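Local coordinates for putative lipoprotein (Parabacteroides distasonis ATCC 8503, PDB 3JX8) that is of unknown function but, as a putative lipoprotein with adhesin-like domains, may bind lipid or take part in cell adhesion, at residues A32-E37 and Y89-N94. Sequence-based numbering, arbitrary orientation.
Sequences ADFEYE and YKIKSN
Glu-35 ties its strand to 89-94 twice over, by its backbone to Ile-91 and Ser-93 and by a side-chain salt bridge to Lys-92 on the solvent side. The backbone ladder comes first. Glu-35 N gives a short, nearly straight bond to Ile-91 O (2.8 Å, 169° at the hydrogen), and Glu-35 O takes Ser-93 N in return at 3.0 Å. The same alternation carries Asp-33, whose N reaches Tyr-89 O and whose O accepts from Ile-91 N at 2.8 Å. At the far end it slackens: Glu-37 N to Ser-93 O is 3.3 Å.

On the exposed face, the Glu-35 and Lys-92 side chains run alongside each other, both extended and pointing the same way. Each has its CG anti to the carbonyl carbon (chi1 -68° in both), a matched choice that brings Glu-35 OE1 to 3.4 Å from Lys-92 NZ. Lys-92 is modelled in two conformers, so the salt bridge describes one of them and may not be permanent.

The opposite face, with Phe-34, Tyr-36, Ile-91 and Ser-93, is buried and mostly apolar. Ile-91 sets CG2 squarely over the centre of the Phe-34 ring, a CH-pi contact of 3.6 Å to the centroid, while its CD1 reaches back to Ala-32 CB, a tight 3.5 Å, and still touches the Phe-34 ring at CD2. At the start of the pair, that same methyl of Ala-32 sits over the middle of the Tyr-89 ring, 3.4 Å from its centroid. Farther along, Tyr-36 brings CD1 obliquely up to Ser-93 O; its hydroxyl is bonded to Ser-95, and Ser-93 OG to Tyr-44 and Tyr-23.

The pair belongs to the parallel coils of a beta-solenoid, consistent with the pectate-lyase-like clan. Strand 108-111 continues the ladder beyond 33-38, antiparallel strand 44-50 flanks 89-95, and Leu-66 and Ile-68 of strand 65-70 pack against the buried face.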
ATOM      1  N   ALA A  32      -9.793  -1.247 -22.610  1.00 25.71           N
ATOM      2  CA  ALA A  32     -11.140  -1.455 -23.165  1.00 25.67           C
ATOM      3  C   ALA A  32     -12.225  -0.984 -22.206  1.00 25.91           C
ATOM      4  O   ALA A  32     -12.021  -0.914 -21.002  1.00 26.00           O
ATOM      5  CB  ALA A  32     -11.369  -2.927 -23.494  1.00 23.96           C
ATOM      6  N   ASP A  33     -13.384  -0.681 -22.766  1.00 25.61           N
ATOM      7  CA  ASP A  33     -14.630  -0.724 -22.015  1.00 25.95           C
ATOM      8  C   ASP A  33     -15.151  -2.156 -22.065  1.00 25.33           C
ATOM      9  O   ASP A  33     -15.525  -2.664 -23.130  1.00 25.33           O
ATOM     10  CB  ASP A  33     -15.645   0.242 -22.598  1.00 26.13           C
ATOM     11  CG  ASP A  33     -15.228   1.695 -22.411  1.00 28.87           C
ATOM     12  OD1 ASP A  33     -14.594   2.036 -21.387  1.00 30.80           O
ATOM     13  OD2 ASP A  33     -15.562   2.515 -23.272  1.00 33.35           O
ATOM     14  N   PHE A  34     -15.139  -2.804 -20.908  1.00 24.75           N
ATOM     15  CA  PHE A  34     -15.462  -4.202 -20.761  1.00 24.60           C
ATOM     16  C   PHE A  34     -16.773  -4.256 -20.016  1.00 25.08           C
ATOM     17  O   PHE A  34     -16.859  -3.799 -18.901  1.00 26.16           O
ATOM     18  CB  PHE A  34     -14.328  -4.868 -19.973  1.00 24.45           C
ATOM     19  CG  PHE A  34     -14.339  -6.390 -19.942  1.00 23.38           C
ATOM     20  CD1 PHE A  34     -15.517  -7.129 -19.854  1.00 23.57           C
ATOM     21  CD2 PHE A  34     -13.131  -7.068 -19.890  1.00 22.78           C
ATOM     22  CE1 PHE A  34     -15.477  -8.514 -19.769  1.00 25.02           C
ATOM     23  CE2 PHE A  34     -13.090  -8.458 -19.841  1.00 23.15           C
ATOM     24  CZ  PHE A  34     -14.245  -9.178 -19.781  1.00 23.00           C
ATOM     25  N   GLU A  35     -17.803  -4.802 -20.646  1.00 25.65           N
ATOM     26  CA  GLU A  35     -19.084  -5.070 -19.990  1.00 26.06           C
ATOM     27  C   GLU A  35     -19.238  -6.546 -19.678  1.00 24.61           C
ATOM     28  O   GLU A  35     -19.173  -7.383 -20.586  1.00 24.11           O
ATOM     29  CB  GLU A  35     -20.234  -4.708 -20.908  1.00 27.02           C
ATOM     30  CG  GLU A  35     -20.379  -3.267 -21.173  1.00 31.77           C
ATOM     31  CD  GLU A  35     -21.512  -2.992 -22.151  1.00 39.23           C
ATOM     32  OE1 GLU A  35     -22.257  -3.951 -22.539  1.00 45.65           O
ATOM     33  OE2 GLU A  35     -21.663  -1.809 -22.519  1.00 43.34           O
ATOM     34  N   TYR A  36     -19.478  -6.857 -18.408  1.00 23.88           N
ATOM     35  CA  TYR A  36     -19.604  -8.237 -17.960  1.00 23.77           C
ATOM     36  C   TYR A  36     -20.926  -8.398 -17.238  1.00 24.79           C
ATOM     37  O   TYR A  36     -21.431  -7.454 -16.626  1.00 25.74           O
ATOM     38  CB  TYR A  36     -18.432  -8.650 -17.041  1.00 23.21           C
ATOM     39  CG  TYR A  36     -18.652 -10.010 -16.401  1.00 21.79           C
ATOM     40  CD1 TYR A  36     -18.310 -11.174 -17.065  1.00 22.10           C
ATOM     41  CD2 TYR A  36     -19.255 -10.124 -15.157  1.00 22.75           C
ATOM     42  CE1 TYR A  36     -18.561 -12.411 -16.505  1.00 22.44           C
ATOM     43  CE2 TYR A  36     -19.515 -11.348 -14.596  1.00 22.45           C
ATOM     44  CZ  TYR A  36     -19.158 -12.494 -15.273  1.00 23.22           C
ATOM     45  OH  TYR A  36     -19.436 -13.735 -14.722  1.00 25.68           O
ATOM     46  N   GLU A  37     -21.488  -9.596 -17.323  1.00 25.70           N
ATOM     47  CA  GLU A  37     -22.625  -9.997 -16.495  1.00 26.29           C
ATOM     48  C   GLU A  37     -22.514 -11.464 -16.127  1.00 26.18           C
ATOM     49  O   GLU A  37     -21.959 -12.266 -16.872  1.00 25.93           O
ATOM     50  CB  GLU A  37     -23.975  -9.794 -17.208  1.00 26.36           C
ATOM     51  CG  GLU A  37     -24.267  -8.366 -17.719  1.00 28.20           C
ATOM     52  CD  GLU A  37     -24.392  -7.277 -16.627  1.00 28.69           C
ATOM     53  OE1 GLU A  37     -24.608  -7.589 -15.433  1.00 30.42           O
ATOM     54  OE2 GLU A  37     -24.295  -6.074 -16.981  1.00 29.23           O
ATOM     55  N   TYR A  89     -12.241   0.120 -28.512  1.00 24.13           N
ATOM     56  CA  TYR A  89     -11.919  -1.131 -27.829  1.00 23.93           C
ATOM     57  C   TYR A  89     -13.011  -1.432 -26.828  1.00 24.19           C
ATOM     58  O   TYR A  89     -13.127  -0.753 -25.809  1.00 23.22           O
ATOM     59  CB  TYR A  89     -10.533  -1.052 -27.191  1.00 24.29           C
ATOM     60  CG  TYR A  89      -9.957  -2.344 -26.641  1.00 25.43           C
ATOM     61  CD1 TYR A  89     -10.529  -3.599 -26.901  1.00 25.08           C
ATOM     62  CD2 TYR A  89      -8.799  -2.314 -25.875  1.00 25.85           C
ATOM     63  CE1 TYR A  89      -9.972  -4.761 -26.379  1.00 24.88           C
ATOM     64  CE2 TYR A  89      -8.233  -3.487 -25.373  1.00 26.49           C
ATOM     65  CZ  TYR A  89      -8.825  -4.694 -25.620  1.00 25.83           C
ATOM     66  OH  TYR A  89      -8.244  -5.834 -25.131  1.00 25.33           O
ATOM     67  N   LYS A  90     -13.847  -2.418 -27.173  1.00 24.13           N
ATOM     68  CA  LYS A  90     -15.018  -2.789 -26.395  1.00 24.33           C
ATOM     69  C   LYS A  90     -15.027  -4.296 -26.241  1.00 24.66           C
ATOM     70  O   LYS A  90     -14.704  -5.038 -27.202  1.00 25.28           O
ATOM     71  CB  LYS A  90     -16.299  -2.359 -27.093  1.00 24.46           C
ATOM     72  CG  LYS A  90     -16.438  -0.869 -27.233  1.00 26.73           C
ATOM     73  CD  LYS A  90     -17.814  -0.429 -27.778  1.00 28.86           C
ATOM     74  CE  LYS A  90     -17.929  -0.588 -29.264  1.00 30.25           C
ATOM     75  NZ  LYS A  90     -19.297  -0.225 -29.762  1.00 28.95           N
ATOM     76  N   ILE A  91     -15.403  -4.749 -25.050  1.00 23.62           N
ATOM     77  CA  ILE A  91     -15.493  -6.161 -24.763  1.00 23.09           C
ATOM     78  C   ILE A  91     -16.854  -6.413 -24.105  1.00 23.76           C
ATOM     79  O   ILE A  91     -17.276  -5.657 -23.218  1.00 24.33           O
ATOM     80  CB  ILE A  91     -14.379  -6.616 -23.790  1.00 23.11           C
ATOM     81  CG1 ILE A  91     -12.998  -6.272 -24.374  1.00 21.63           C
ATOM     82  CG2 ILE A  91     -14.539  -8.128 -23.461  1.00 21.05           C
ATOM     83  CD1 ILE A  91     -11.811  -6.394 -23.389  1.00 20.27           C
ATOM     84  N   LYS A  92     -17.553  -7.446 -24.558  1.00 23.54           N
ATOM     85  CA  LYS A  92     -18.774  -7.887 -23.894  0.50 23.90           C
ATOM     86  C   LYS A  92     -18.620  -9.369 -23.580  1.00 23.48           C
ATOM     87  O   LYS A  92     -18.240 -10.172 -24.448  1.00 22.97           O
ATOM     88  CB  LYS A  92     -20.001  -7.626 -24.764  0.50 24.28           C
ATOM     89  CG  LYS A  92     -20.310  -6.148 -24.932  0.50 25.57           C
ATOM     90  CD  LYS A  92     -21.679  -5.926 -25.525  0.50 27.40           C
ATOM     91  CE  LYS A  92     -21.973  -4.438 -25.659  0.50 28.85           C
ATOM     92  NZ  LYS A  92     -23.444  -4.196 -25.735  0.50 30.23           N
ATOM     93  N   SER A  93     -18.884  -9.745 -22.338  1.00 22.72           N
ATOM     94  CA  SER A  93     -18.766 -11.163 -22.004  1.00 22.50           C
ATOM     95  C   SER A  93     -19.679 -11.529 -20.865  1.00 22.55           C
ATOM     96  O   SER A  93     -20.100 -10.660 -20.110  1.00 22.73           O
ATOM     97  CB  SER A  93     -17.307 -11.529 -21.676  1.00 22.45           C
ATOM     98  OG  SER A  93     -17.111 -12.930 -21.627  1.00 20.84           O
ATOM     99  N   ASN A  94     -20.003 -12.812 -20.772  1.00 22.58           N
ATOM    100  CA  ASN A  94     -20.705 -13.342 -19.631  1.00 23.05           C
ATOM    101  C   ASN A  94     -20.287 -14.768 -19.279  1.00 23.41           C
ATOM    102  O   ASN A  94     -19.721 -15.503 -20.104  1.00 24.02           O
ATOM    103  CB  ASN A  94     -22.208 -13.231 -19.836  1.00 23.93           C
ATOM    104  CG  ASN A  94     -22.700 -13.981 -21.063  1.00 23.69           C
ATOM    105  OD1 ASN A  94     -22.894 -15.200 -21.027  1.00 25.75           O
ATOM    106  ND2 ASN A  94     -22.933 -13.252 -22.129  1.00 19.43           N
TER